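Spore germination protein B3 (Bacillus subtilis subsp. subtilis, PDB 3N54) takes part, as the lipoprotein component of a germinant receptor, in the spore germination response to L-asparagine, glucose, fructose and potassium ions. Local coordinates at residues A[180-185]-A[199-204]; A[290-295]-A[334-339]; A[205-210]-A[247-252]. One frame throughout, in Å; residues are numbered along the deposited sequence.

Interaction 1. Residues A[180-185]-A[199-204]; sequences DGAGII and DETQTL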
ATOM      1  N   ASP A 180      -3.621   6.181   7.213  1.00 48.74           N
ATOM      2  CA  ASP A 180      -5.043   6.096   6.912  1.00 47.57           C
ATOM      3  C   ASP A 180      -5.375   4.910   6.010  1.00 44.33           C
ATOM      4  O   ASP A 180      -5.759   5.076   4.856  1.00 43.71           O
ATOM      5  CB  ASP A 180      -5.489   7.418   6.272  1.00 48.78           C
ATOM      6  CG  ASP A 180      -6.996   7.568   6.207  1.00 50.21           C
ATOM      7  OD1 ASP A 180      -7.707   6.855   6.943  1.00 51.35           O
ATOM      8  OD2 ASP A 180      -7.472   8.414   5.420  1.00 52.51           O
ATOM      9  N   GLY A 181      -5.214   3.708   6.548  1.00 42.76           N
ATOM     10  CA  GLY A 181      -5.540   2.490   5.824  1.00 40.50           C
ATOM     11  C   GLY A 181      -4.502   2.083   4.792  1.00 38.61           C
ATOM     12  O   GLY A 181      -3.309   2.293   4.986  1.00 38.32           O
ATOM     13  N   ALA A 182      -4.971   1.510   3.687  1.00 37.02           N
ATOM     14  CA  ALA A 182      -4.088   0.941   2.683  1.00 35.90           C
ATOM     15  C   ALA A 182      -4.624   1.076   1.260  1.00 35.27           C
ATOM     16  O   ALA A 182      -5.822   1.009   1.031  1.00 35.48           O
ATOM     17  CB  ALA A 182      -3.854  -0.532   2.998  1.00 35.37           C
ATOM     18  N   GLY A 183      -3.716   1.255   0.307  1.00 34.69           N
ATOM     19  CA  GLY A 183      -4.073   1.254  -1.100  1.00 34.56           C
ATOM     20  C   GLY A 183      -4.047  -0.183  -1.563  1.00 34.10           C
ATOM     21  O   GLY A 183      -3.302  -0.995  -1.014  1.00 33.90           O
ATOM     22  N   ILE A 184      -4.869  -0.505  -2.558  1.00 34.63           N
ATOM     23  CA  ILE A 184      -4.922  -1.844  -3.125  1.00 34.86           C
ATOM     24  C   ILE A 184      -4.354  -1.794  -4.535  1.00 35.54           C
ATOM     25  O   ILE A 184      -4.944  -1.172  -5.410  1.00 36.26           O
ATOM     26  CB  ILE A 184      -6.368  -2.383  -3.185  1.00 35.92           C
ATOM     27  CG1 ILE A 184      -7.053  -2.284  -1.819  1.00 35.60           C
ATOM     28  CG2 ILE A 184      -6.379  -3.827  -3.675  1.00 36.60           C
ATOM     29  CD1 ILE A 184      -8.565  -2.465  -1.887  1.00 36.22           C
ATOM     30  N   ILE A 185      -3.208  -2.438  -4.747  1.00 35.67           N
ATOM     31  CA  ILE A 185      -2.563  -2.482  -6.054  1.00 36.94           C
ATOM     32  C   ILE A 185      -2.908  -3.806  -6.720  1.00 38.71           C
ATOM     33  O   ILE A 185      -2.653  -4.875  -6.165  1.00 38.40           O
ATOM     34  CB  ILE A 185      -1.016  -2.344  -5.956  1.00 36.56           C
ATOM     35  CG1 ILE A 185      -0.618  -1.157  -5.068  1.00 36.00           C
ATOM     36  CG2 ILE A 185      -0.405  -2.195  -7.336  1.00 37.22           C
ATOM     37  CD1 ILE A 185      -1.195   0.173  -5.512  1.00 37.66           C
ATOM     38  N   ASP A 199      -9.578   0.991   9.818  1.00 41.62           N
ATOM     39  CA  ASP A 199     -10.305  -0.084  10.504  1.00 43.50           C
ATOM     40  C   ASP A 199     -10.340  -1.358   9.663  1.00 42.42           C
ATOM     41  O   ASP A 199     -10.093  -2.449  10.172  1.00 43.28           O
ATOM     42  CB  ASP A 199     -11.743   0.338  10.850  1.00 45.51           C
ATOM     43  CG  ASP A 199     -11.819   1.304  12.030  1.00 49.19           C
ATOM     44  OD1 ASP A 199     -10.823   1.464  12.767  1.00 52.11           O
ATOM     45  OD2 ASP A 199     -12.900   1.897  12.237  1.00 53.22           O
ATOM     46  N   GLU A 200     -10.656  -1.214   8.378  1.00 41.10           N
ATOM     47  CA  GLU A 200     -10.712  -2.356   7.466  1.00 41.00           C
ATOM     48  C   GLU A 200      -9.348  -3.023   7.339  1.00 40.67           C
ATOM     49  O   GLU A 200      -9.260  -4.250   7.304  1.00 41.26           O
ATOM     50  CB  GLU A 200     -11.224  -1.927   6.084  1.00 39.79           C
ATOM     51  CG  GLU A 200     -12.714  -1.615   6.051  1.00 41.71           C
ATOM     52  CD  GLU A 200     -13.171  -0.929   4.772  1.00 41.76           C
ATOM     53  OE1 GLU A 200     -14.379  -1.007   4.470  1.00 44.64           O
ATOM     54  OE2 GLU A 200     -12.344  -0.301   4.073  1.00 40.06           O
ATOM     55  N   THR A 201      -8.290  -2.214   7.278  1.00 40.20           N
ATOM     56  CA  THR A 201      -6.932  -2.743   7.179  1.00 40.38           C
ATOM     57  C   THR A 201      -6.587  -3.518   8.451  1.00 42.83           C
ATOM     58  O   THR A 201      -6.012  -4.602   8.381  1.00 43.10           O
ATOM     59  CB  THR A 201      -5.894  -1.620   6.901  1.00 39.44           C
ATOM     60  OG1 THR A 201      -6.291  -0.880   5.737  1.00 37.93           O
ATOM     61  CG2 THR A 201      -4.514  -2.200   6.654  1.00 38.72           C
ATOM     62  N   GLN A 202      -6.977  -2.984   9.607  1.00 38.57           N
ATOM     63  CA  GLN A 202      -6.727  -3.669  10.880  1.00 40.21           C
ATOM     64  C   GLN A 202      -7.456  -5.002  10.913  1.00 40.28           C
ATOM     65  O   GLN A 202      -6.883  -6.019  11.292  1.00 41.57           O
ATOM     66  CB  GLN A 202      -7.167  -2.816  12.082  1.00 41.11           C
ATOM     67  CG  GLN A 202      -6.752  -3.431  13.422  1.00 43.69           C
ATOM     68  CD  GLN A 202      -7.235  -2.655  14.632  1.00 45.42           C
ATOM     69  OE1 GLN A 202      -8.430  -2.423  14.804  1.00 47.53           O
ATOM     70  NE2 GLN A 202      -6.308  -2.282  15.498  1.00 47.57           N
ATOM     71  N   THR A 203      -8.724  -4.986  10.524  1.00 39.93           N
ATOM     72  CA  THR A 203      -9.533  -6.202  10.495  1.00 40.53           C
ATOM     73  C   THR A 203      -8.897  -7.262   9.614  1.00 41.52           C
ATOM     74  O   THR A 203      -8.733  -8.413  10.026  1.00 42.59           O
ATOM     75  CB  THR A 203     -10.950  -5.916   9.968  1.00 39.71           C
ATOM     76  OG1 THR A 203     -11.599  -4.989  10.844  1.00 38.95           O
ATOM     77  CG2 THR A 203     -11.766  -7.201   9.883  1.00 40.41           C
ATOM     78  N   LEU A 204      -8.545  -6.863   8.397  1.00 41.54           N
ATOM     79  CA  LEU A 204      -7.966  -7.781   7.422  1.00 42.65           C
ATOM     80  C   LEU A 204      -6.649  -8.337   7.939  1.00 44.09           C
ATOM     81  O   LEU A 204      -6.409  -9.542   7.883  1.00 45.26           O
ATOM     82  CB  LEU A 204      -7.763  -7.067   6.084  1.00 42.01           C
ATOM     83  CG  LEU A 204      -7.484  -7.936   4.864  1.00 42.96           C
ATOM     84  CD1 LEU A 204      -8.545  -9.024   4.705  1.00 42.54           C
ATOM     85  CD2 LEU A 204      -7.403  -7.050   3.622  1.00 42.14           C
TER

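Interaction 2. Residues A[290-295]-A[334-339]; sequences QVMDKL and FKYDIS. With SO4 (sulfate ion), chain B.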
ATOM      1  N   GLN A 290     -17.405  -8.000   5.674  1.00 45.57           N
ATOM      2  CA  GLN A 290     -17.608  -6.783   4.899  1.00 45.88           C
ATOM      3  C   GLN A 290     -16.376  -6.502   4.020  1.00 44.66           C
ATOM      4  O   GLN A 290     -16.517  -6.216   2.829  1.00 45.32           O
ATOM      5  CB  GLN A 290     -17.906  -5.610   5.842  1.00 45.50           C
ATOM      6  CG  GLN A 290     -18.134  -4.234   5.188  1.00 48.40           C
ATOM      7  CD  GLN A 290     -19.226  -4.216   4.146  1.00 54.43           C
ATOM      8  OE1 GLN A 290     -19.032  -4.703   3.022  1.00 58.10           O
ATOM      9  NE2 GLN A 290     -20.375  -3.612   4.486  1.00 56.42           N
ATOM     10  N   VAL A 291     -15.183  -6.612   4.603  1.00 42.89           N
ATOM     11  CA  VAL A 291     -13.940  -6.348   3.875  1.00 42.30           C
ATOM     12  C   VAL A 291     -13.742  -7.372   2.757  1.00 43.31           C
ATOM     13  O   VAL A 291     -13.417  -7.006   1.628  1.00 43.46           O
ATOM     14  CB  VAL A 291     -12.704  -6.355   4.806  1.00 41.32           C
ATOM     15  CG1 VAL A 291     -11.423  -6.148   3.997  1.00 40.80           C
ATOM     16  CG2 VAL A 291     -12.835  -5.282   5.879  1.00 40.89           C
ATOM     17  N   MET A 292     -13.964  -8.646   3.071  1.00 43.90           N
ATOM     18  CA  MET A 292     -13.810  -9.714   2.084  1.00 45.64           C
ATOM     19  C   MET A 292     -14.802  -9.545   0.933  1.00 46.68           C
ATOM     20  O   MET A 292     -14.503  -9.872  -0.205  1.00 48.03           O
ATOM     21  CB  MET A 292     -13.989 -11.087   2.743  1.00 47.19           C
ATOM     22  CG  MET A 292     -13.322 -12.237   2.000  1.00 50.34           C
ATOM     23  SD  MET A 292     -11.536 -12.038   1.776  1.00 52.10           S
ATOM     24  CE  MET A 292     -11.037 -11.412   3.373  1.00 49.03           C
ATOM     25  N   ASP A 293     -15.982  -9.025   1.236  1.00 46.77           N
ATOM     26  CA  ASP A 293     -16.986  -8.767   0.214  1.00 48.50           C
ATOM     27  C   ASP A 293     -16.512  -7.672  -0.754  1.00 47.63           C
ATOM     28  O   ASP A 293     -16.721  -7.774  -1.961  1.00 49.63           O
ATOM     29  CB  ASP A 293     -18.308  -8.363   0.866  1.00 49.19           C
ATOM     30  CG  ASP A 293     -19.465  -8.425  -0.093  1.00 53.24           C
ATOM     31  OD1 ASP A 293     -19.895  -9.543  -0.432  1.00 57.52           O
ATOM     32  OD2 ASP A 293     -19.960  -7.357  -0.492  1.00 56.18           O
ATOM     33  N   LYS A 294     -15.879  -6.631  -0.217  1.00 44.87           N
ATOM     34  CA  LYS A 294     -15.286  -5.581  -1.046  1.00 44.79           C
ATOM     35  C   LYS A 294     -14.140  -6.136  -1.905  1.00 43.94           C
ATOM     36  O   LYS A 294     -14.029  -5.805  -3.078  1.00 45.07           O
ATOM     37  CB  LYS A 294     -14.774  -4.421  -0.187  1.00 43.34           C
ATOM     38  CG  LYS A 294     -15.871  -3.640   0.521  1.00 44.57           C
ATOM     39  CD  LYS A 294     -15.320  -2.725   1.609  1.00 44.58           C
ATOM     40  CE  LYS A 294     -14.562  -1.525   1.059  1.00 46.08           C
ATOM     41  NZ  LYS A 294     -15.449  -0.554   0.367  1.00 50.00           N
ATOM     42  N   LEU A 295     -13.300  -6.985  -1.323  1.00 41.96           N
ATOM     43  CA  LEU A 295     -12.181  -7.568  -2.069  1.00 42.20           C
ATOM     44  C   LEU A 295     -12.687  -8.480  -3.182  1.00 44.49           C
ATOM     45  O   LEU A 295     -12.193  -8.434  -4.311  1.00 45.69           O
ATOM     46  CB  LEU A 295     -11.238  -8.342  -1.143  1.00 40.67           C
ATOM     47  CG  LEU A 295     -10.429  -7.518  -0.134  1.00 38.82           C
ATOM     48  CD1 LEU A 295      -9.562  -8.430   0.717  1.00 36.99           C
ATOM     49  CD2 LEU A 295      -9.572  -6.469  -0.834  1.00 37.60           C
ATOM     50  N   PHE A 334     -15.670 -18.491   2.727  1.00 63.82           N
ATOM     51  CA  PHE A 334     -14.840 -18.424   3.919  1.00 63.79           C
ATOM     52  C   PHE A 334     -15.626 -18.859   5.144  1.00 64.06           C
ATOM     53  O   PHE A 334     -16.791 -18.493   5.306  1.00 64.09           O
ATOM     54  CB  PHE A 334     -14.305 -17.000   4.115  1.00 63.73           C
ATOM     55  CG  PHE A 334     -13.400 -16.539   3.009  1.00 62.89           C
ATOM     56  CD1 PHE A 334     -13.925 -16.008   1.844  1.00 62.39           C
ATOM     57  CD2 PHE A 334     -12.021 -16.654   3.129  1.00 62.88           C
ATOM     58  CE1 PHE A 334     -13.091 -15.593   0.812  1.00 62.79           C
ATOM     59  CE2 PHE A 334     -11.178 -16.244   2.104  1.00 62.52           C
ATOM     60  CZ  PHE A 334     -11.713 -15.713   0.942  1.00 62.55           C
ATOM     61  N   LYS A 335     -14.977 -19.650   5.991  1.00 64.27           N
ATOM     62  CA  LYS A 335     -15.550 -20.113   7.239  1.00 64.62           C
ATOM     63  C   LYS A 335     -14.562 -19.735   8.327  1.00 64.53           C
ATOM     64  O   LYS A 335     -13.408 -20.159   8.296  1.00 64.88           O
ATOM     65  CB  LYS A 335     -15.759 -21.627   7.213  1.00 64.90           C
ATOM     66  CG  LYS A 335     -16.695 -22.125   6.111  1.00 66.05           C
ATOM     67  CD  LYS A 335     -18.139 -21.704   6.356  1.00 67.63           C
ATOM     68  CE  LYS A 335     -19.083 -22.318   5.328  1.00 68.65           C
ATOM     69  NZ  LYS A 335     -18.787 -21.847   3.942  1.00 69.70           N
ATOM     70  N   TYR A 336     -15.012 -18.936   9.285  1.00 64.40           N
ATOM     71  CA  TYR A 336     -14.132 -18.413  10.316  1.00 64.32           C
ATOM     72  C   TYR A 336     -14.355 -19.100  11.652  1.00 64.93           C
ATOM     73  O   TYR A 336     -15.475 -19.468  11.991  1.00 65.24           O
ATOM     74  CB  TYR A 336     -14.348 -16.903  10.468  1.00 63.97           C
ATOM     75  CG  TYR A 336     -14.219 -16.144   9.168  1.00 62.40           C
ATOM     76  CD1 TYR A 336     -12.997 -15.614   8.765  1.00 60.99           C
ATOM     77  CD2 TYR A 336     -15.313 -15.972   8.330  1.00 60.99           C
ATOM     78  CE1 TYR A 336     -12.871 -14.924   7.564  1.00 59.79           C
ATOM     79  CE2 TYR A 336     -15.196 -15.284   7.130  1.00 60.30           C
ATOM     80  CZ  TYR A 336     -13.973 -14.762   6.753  1.00 59.43           C
ATOM     81  OH  TYR A 336     -13.859 -14.081   5.563  1.00 58.40           O
ATOM     82  N   ASP A 337     -13.271 -19.282  12.397  1.00 65.49           N
ATOM     83  CA  ASP A 337     -13.329 -19.802  13.748  1.00 65.97           C
ATOM     84  C   ASP A 337     -12.478 -18.862  14.586  1.00 66.18           C
ATOM     85  O   ASP A 337     -11.254 -18.981  14.630  1.00 66.37           O
ATOM     86  CB  ASP A 337     -12.821 -21.245  13.807  1.00 66.22           C
ATOM     87  CG  ASP A 337     -12.959 -21.866  15.193  1.00 66.91           C
ATOM     88  OD1 ASP A 337     -13.106 -23.104  15.267  1.00 68.82           O
ATOM     89  OD2 ASP A 337     -12.925 -21.133  16.207  1.00 66.91           O
ATOM     90  N   ILE A 338     -13.135 -17.913  15.240  1.00 66.44           N
ATOM     91  CA  ILE A 338     -12.438 -16.880  15.985  1.00 66.70           C
ATOM     92  C   ILE A 338     -12.568 -17.132  17.479  1.00 67.32           C
ATOM     93  O   ILE A 338     -13.671 -17.298  17.990  1.00 67.51           O
ATOM     94  CB  ILE A 338     -12.984 -15.487  15.617  1.00 66.50           C
ATOM     95  CG1 ILE A 338     -12.950 -15.302  14.095  1.00 66.30           C
ATOM     96  CG2 ILE A 338     -12.185 -14.407  16.308  1.00 65.90           C
ATOM     97  CD1 ILE A 338     -13.405 -13.945  13.624  1.00 66.73           C
ATOM     98  N   SER A 339     -11.432 -17.162  18.170  1.00 68.07           N
ATOM     99  CA  SER A 339     -11.395 -17.421  19.600  1.00 68.73           C
ATOM    100  C   SER A 339     -10.540 -16.382  20.311  1.00 69.26           C
ATOM    101  O   SER A 339      -9.333 -16.299  20.092  1.00 69.24           O
ATOM    102  CB  SER A 339     -10.851 -18.827  19.865  1.00 68.84           C
ATOM    103  OG  SER A 339     -10.825 -19.109  21.255  1.00 69.27           O
TER
HETATM  104  S   SO4 B   1     -18.326   1.382   1.103  1.00 83.62           S
HETATM  105  O1  SO4 B   1     -18.260   1.344  -0.352  1.00 83.37           O
HETATM  106  O2  SO4 B   1     -17.776   2.651   1.568  1.00 83.48           O
HETATM  107  O3  SO4 B   1     -17.556   0.285   1.680  1.00 83.76           O
HETATM  108  O4  SO4 B   1     -19.713   1.247   1.528  1.00 83.57           O

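Interaction 3. Residues A[205-210]-A[247-252]; sequences SWVMGT and FHISVK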
ATOM      1  N   SER A 205      -5.812  -7.457   8.471  1.00 44.82           N
ATOM      2  CA  SER A 205      -4.523  -7.858   9.032  1.00 46.84           C
ATOM      3  C   SER A 205      -4.664  -8.792  10.236  1.00 48.75           C
ATOM      4  O   SER A 205      -3.823  -9.669  10.446  1.00 50.49           O
ATOM      5  CB  SER A 205      -3.728  -6.622   9.450  1.00 47.15           C
ATOM      6  OG  SER A 205      -2.471  -7.000   9.992  1.00 50.99           O
ATOM      7  N   TRP A 206      -5.724  -8.585  11.022  1.00 48.79           N
ATOM      8  CA  TRP A 206      -6.006  -9.378  12.220  1.00 50.80           C
ATOM      9  C   TRP A 206      -6.343 -10.810  11.844  1.00 52.11           C
ATOM     10  O   TRP A 206      -5.790 -11.761  12.402  1.00 54.69           O
ATOM     11  CB  TRP A 206      -7.188  -8.762  12.982  1.00 50.33           C
ATOM     12  CG  TRP A 206      -7.374  -9.185  14.417  1.00 52.71           C
ATOM     13  CD1 TRP A 206      -7.209 -10.433  14.950  1.00 55.55           C
ATOM     14  CD2 TRP A 206      -7.836  -8.353  15.488  1.00 53.21           C
ATOM     15  NE1 TRP A 206      -7.510 -10.417  16.294  1.00 57.39           N
ATOM     16  CE2 TRP A 206      -7.895  -9.153  16.647  1.00 55.48           C
ATOM     17  CE3 TRP A 206      -8.189  -7.002  15.582  1.00 51.97           C
ATOM     18  CZ2 TRP A 206      -8.294  -8.648  17.884  1.00 57.68           C
ATOM     19  CZ3 TRP A 206      -8.588  -6.500  16.813  1.00 53.40           C
ATOM     20  CH2 TRP A 206      -8.639  -7.323  17.948  1.00 56.13           C
ATOM     21  N   VAL A 207      -7.266 -10.954  10.902  1.00 51.03           N
ATOM     22  CA  VAL A 207      -7.736 -12.261  10.462  1.00 52.68           C
ATOM     23  C   VAL A 207      -6.642 -13.028   9.708  1.00 54.25           C
ATOM     24  O   VAL A 207      -6.529 -14.243   9.853  1.00 56.67           O
ATOM     25  CB  VAL A 207      -9.008 -12.128   9.594  1.00 51.28           C
ATOM     26  CG1 VAL A 207      -9.461 -13.484   9.069  1.00 53.19           C
ATOM     27  CG2 VAL A 207     -10.133 -11.477  10.404  1.00 51.18           C
ATOM     28  N   MET A 208      -5.829 -12.315   8.929  1.00 53.35           N
ATOM     29  CA  MET A 208      -4.742 -12.940   8.173  1.00 54.93           C
ATOM     30  C   MET A 208      -3.519 -13.263   9.033  1.00 57.63           C
ATOM     31  O   MET A 208      -2.620 -13.965   8.581  1.00 59.13           O
ATOM     32  CB  MET A 208      -4.328 -12.052   6.996  1.00 53.06           C
ATOM     33  CG  MET A 208      -5.428 -11.850   5.963  1.00 51.87           C
ATOM     34  SD  MET A 208      -6.036 -13.380   5.236  1.00 54.87           S
ATOM     35  CE  MET A 208      -4.545 -13.960   4.428  1.00 54.38           C
ATOM     36  N   GLY A 209      -3.474 -12.748  10.262  1.00 58.65           N
ATOM     37  CA  GLY A 209      -2.379 -13.068  11.185  1.00 61.63           C
ATOM     38  C   GLY A 209      -1.135 -12.205  11.062  1.00 61.62           C
ATOM     39  O   GLY A 209      -0.128 -12.479  11.706  1.00 64.42           O
ATOM     40  N   THR A 210      -1.203 -11.158  10.246  1.00 59.17           N
ATOM     41  CA  THR A 210      -0.086 -10.238  10.074  1.00 59.24           C
ATOM     42  C   THR A 210      -0.128  -9.072  11.062  1.00 59.46           C
ATOM     43  O   THR A 210       0.759  -8.225  11.051  1.00 60.30           O
ATOM     44  CB  THR A 210      -0.073  -9.663   8.651  1.00 57.18           C
ATOM     45  OG1 THR A 210      -1.363  -9.108   8.349  1.00 54.56           O
ATOM     46  CG2 THR A 210       0.263 -10.750   7.644  1.00 57.14           C
ATOM     47  N   PHE A 247     -11.974 -21.553   2.236  1.00 79.11           N
ATOM     48  CA  PHE A 247     -10.935 -21.247   3.215  1.00 77.03           C
ATOM     49  C   PHE A 247     -11.451 -21.357   4.640  1.00 77.17           C
ATOM     50  O   PHE A 247     -12.345 -20.616   5.033  1.00 75.47           O
ATOM     51  CB  PHE A 247     -10.379 -19.833   3.003  1.00 72.76           C
ATOM     52  CG  PHE A 247      -9.369 -19.730   1.893  1.00 72.71           C
ATOM     53  CD1 PHE A 247      -8.030 -19.991   2.133  1.00 73.46           C
ATOM     54  CD2 PHE A 247      -9.753 -19.355   0.618  1.00 72.86           C
ATOM     55  CE1 PHE A 247      -7.090 -19.893   1.116  1.00 73.31           C
ATOM     56  CE2 PHE A 247      -8.819 -19.253  -0.407  1.00 72.78           C
ATOM     57  CZ  PHE A 247      -7.487 -19.524  -0.157  1.00 72.79           C
ATOM     58  N   HIS A 248     -10.891 -22.290   5.405  1.00 79.60           N
ATOM     59  CA  HIS A 248     -11.179 -22.396   6.829  1.00 80.32           C
ATOM     60  C   HIS A 248     -10.107 -21.607   7.559  1.00 77.44           C
ATOM     61  O   HIS A 248      -8.948 -22.025   7.614  1.00 78.84           O
ATOM     62  CB  HIS A 248     -11.178 -23.849   7.306  1.00 85.68           C
ATOM     63  CG  HIS A 248     -12.391 -24.621   6.902  1.00 88.93           C
ATOM     64  ND1 HIS A 248     -12.553 -25.148   5.638  1.00 90.64           N
ATOM     65  CD2 HIS A 248     -13.496 -24.971   7.600  1.00 91.41           C
ATOM     66  CE1 HIS A 248     -13.708 -25.784   5.575  1.00 94.17           C
ATOM     67  NE2 HIS A 248     -14.300 -25.692   6.752  1.00 94.64           N
ATOM     68  N   ILE A 249     -10.494 -20.462   8.103  1.00 73.77           N
ATOM     69  CA  ILE A 249      -9.569 -19.589   8.803  1.00 71.24           C
ATOM     70  C   ILE A 249      -9.837 -19.637  10.297  1.00 72.60           C
ATOM     71  O   ILE A 249     -10.965 -19.423  10.746  1.00 72.38           O
ATOM     72  CB  ILE A 249      -9.692 -18.140   8.309  1.00 66.73           C
ATOM     73  CG1 ILE A 249      -9.367 -18.071   6.813  1.00 65.59           C
ATOM     74  CG2 ILE A 249      -8.779 -17.224   9.117  1.00 65.03           C
ATOM     75  CD1 ILE A 249      -9.287 -16.662   6.255  1.00 61.79           C
ATOM     76  N   SER A 250      -8.788 -19.922  11.058  1.00 74.25           N
ATOM     77  CA  SER A 250      -8.858 -19.986  12.503  1.00 76.52           C
ATOM     78  C   SER A 250      -8.058 -18.828  13.065  1.00 74.08           C
ATOM     79  O   SER A 250      -6.921 -18.614  12.661  1.00 73.81           O
ATOM     80  CB  SER A 250      -8.289 -21.314  13.001  1.00 81.84           C
ATOM     81  OG  SER A 250      -8.415 -21.430  14.406  1.00 85.01           O
ATOM     82  N   VAL A 251      -8.655 -18.070  13.979  1.00 73.09           N
ATOM     83  CA  VAL A 251      -7.984 -16.940  14.608  1.00 71.19           C
ATOM     84  C   VAL A 251      -7.990 -17.136  16.118  1.00 74.56           C
ATOM     85  O   VAL A 251      -9.050 -17.279  16.728  1.00 75.65           O
ATOM     86  CB  VAL A 251      -8.665 -15.591  14.256  1.00 66.97           C
ATOM     87  CG1 VAL A 251      -8.016 -14.443  15.010  1.00 65.58           C
ATOM     88  CG2 VAL A 251      -8.614 -15.337  12.758  1.00 63.46           C
ATOM     89  N   LYS A 252      -6.800 -17.166  16.707  1.00 76.68           N
ATOM     90  CA  LYS A 252      -6.641 -17.261  18.149  1.00 80.38           C
ATOM     91  C   LYS A 252      -5.898 -16.020  18.615  1.00 78.85           C
ATOM     92  O   LYS A 252      -4.774 -15.771  18.184  1.00 78.30           O
ATOM     93  CB  LYS A 252      -5.883 -18.532  18.534  1.00 85.67           C
ATOM     94  CG  LYS A 252      -6.676 -19.813  18.309  1.00 88.67           C
ATOM     95  CD  LYS A 252      -5.941 -21.036  18.852  1.00 95.27           C
ATOM     96  CE  LYS A 252      -6.824 -22.277  18.821  1.00 99.14           C
ATOM     97  NZ  LYS A 252      -6.174 -23.453  19.471  1.00106.19           N
TER

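Interaction 1. Residues A[180-185]-A[199-204]
Thr201 OG1 sits between its own helix and strand 177-186: it is hydrogen-bonded to the backbone O of Ser197, one turn earlier, and rests on the backbone of Gly181 and Ala182. With chi1 at -54° the hydroxyl lies beside its own backbone N, the setting that lets a helical threonine reach back to the preceding turn. The approach to the strand is non-bonded. Thr201 OG1 is 3.5 Å from Gly181 CA, and although it comes within 3.4 Å of Ala182 N, the angle is too poor for a hydrogen bond; Ala182 has backbone pairing with Leu196 of strand 191-196. Ala182 points its methyl at the helix, with CB 3.7 Å from Thr201 OG1 and 4.1 Å from Thr201 CG2, so both branches of the threonine touch one small side chain. The two backbones come closest at Gly181 CA and Thr201 CA, 5.6 Å apart, and the positive phi of Gly181, 78°, is one that suits a residue without a side chain. Glu200 OE2 accepts a hydrogen bond from Ser197 N, as in one half of a capping box at the helix start. The arrangement is that of a beta hairpin, strands 177-186 and 191-196, running straight into helix 198-208, whose first turn packs back onto the inner strand.

Interaction 2. Residues A[290-295]-A[334-339]
Phe334 offers a ring face to Met292 of helix 271-299. Met292 CG stands 3.5 Å above the ring plane, displaced toward the rim, 3.6 Å from Phe334 CE1, and makes a CH-pi contact. Met292 SD follows obliquely, 4.2 Å from the centroid of the Phe334 ring, a Met-aromatic contact. A chi1 of -156° swings Met292 CG away from the backbone N, and bends at chi2 and chi3 lay the thioether across the ring, the two side chains crossing at about a right angle. Beyond the other face lies Phe247, nearly parallel but offset. Were Phe334 cut back to an alanine, Met292 would probably lose the ring face under CG and SD, and a gap would open between Met292 and Phe247. Here a long helix packs on an edge strand, within this chain, of a mixed four-stranded sheet, where 333-342 runs parallel to 245-258. Two residues on, Tyr336 points the same way, and its OH lies 4.0 Å from Met292 CG, a van der Waals touch of the phenol oxygen on the methylene. On another side of the helix Lys294 NZ donates a 2.6 Å hydrogen bond to O3 of a sulfate ion that probably comes from the crystallisation liquor, and forms a salt bridge with Glu298.

Interaction 3. Residues A[205-210]-A[247-252]
This is a buried, largely apolar van der Waals contact, without hydrogen bonds across it, between the last turn of helix 198-208 and strand 245-258, an inner strand of the mixed four-stranded sheet: helix-on-sheet packing, with a Schellman motif ending the helix. Val207 and Val251 have the nearest CA atoms, 6.3 Å apart. Val207 CG1 reaches obliquely toward Ile249 CG2, 3.8 Å away, the two side chains crossing at about a right angle. Val251 divides its branches: CG2 lies 3.7 Å from Val207 O, while CG1 points to the indole, 4.1 Å from Trp206 CD1, in an oblique approach. The polar end of that indole, Trp206 NE1, hydrogen-bonds to Thr253 OG1, and Phe340 lies nearly parallel to the ring. Val207 O, near the helix end, is also hydrogen-bonded to the hydroxyl of Thr234 on the adjacent strand 223-240, so this carbonyl is satisfied where the helix runs out. Helix 271-299 covers the contact with Leu284 and Val288. Gly209, with phi at 86°, turns the chain out of the helix; a CB at this phi would probably crowd the Met208 carbonyl oxygen. Two weak bonds hold the turn, Thr210 N to Ser205 O and Gly209 N to Trp206 O. Across it Ser205 OG and Thr210 OG1 are hydrogen-bonded at 2.9 Å.

From the N terminus the three contacts close one after another, neither nested nor crossed. Interaction 1 closes a short hairpin-and-helix loop at the five-stranded sheet. Interaction 3 starts at the very next residue, on the same helix 198-208, and closes the loop through strands 215-220 and 223-240. Interaction 2 comes last, spanning the mostly helical region from helix 271-299 to the final strand. Interactions 2 and 3 reach neighbouring strands, joined by probable backbone hydrogen bonds between Val251 and both Asp337 and Ser339. Leu204 packs on Met292 and Leu295, linking interactions 1 and 2. Through interactions 1 and 3, helix 198-208 touches both the five-stranded and the four-stranded sheet.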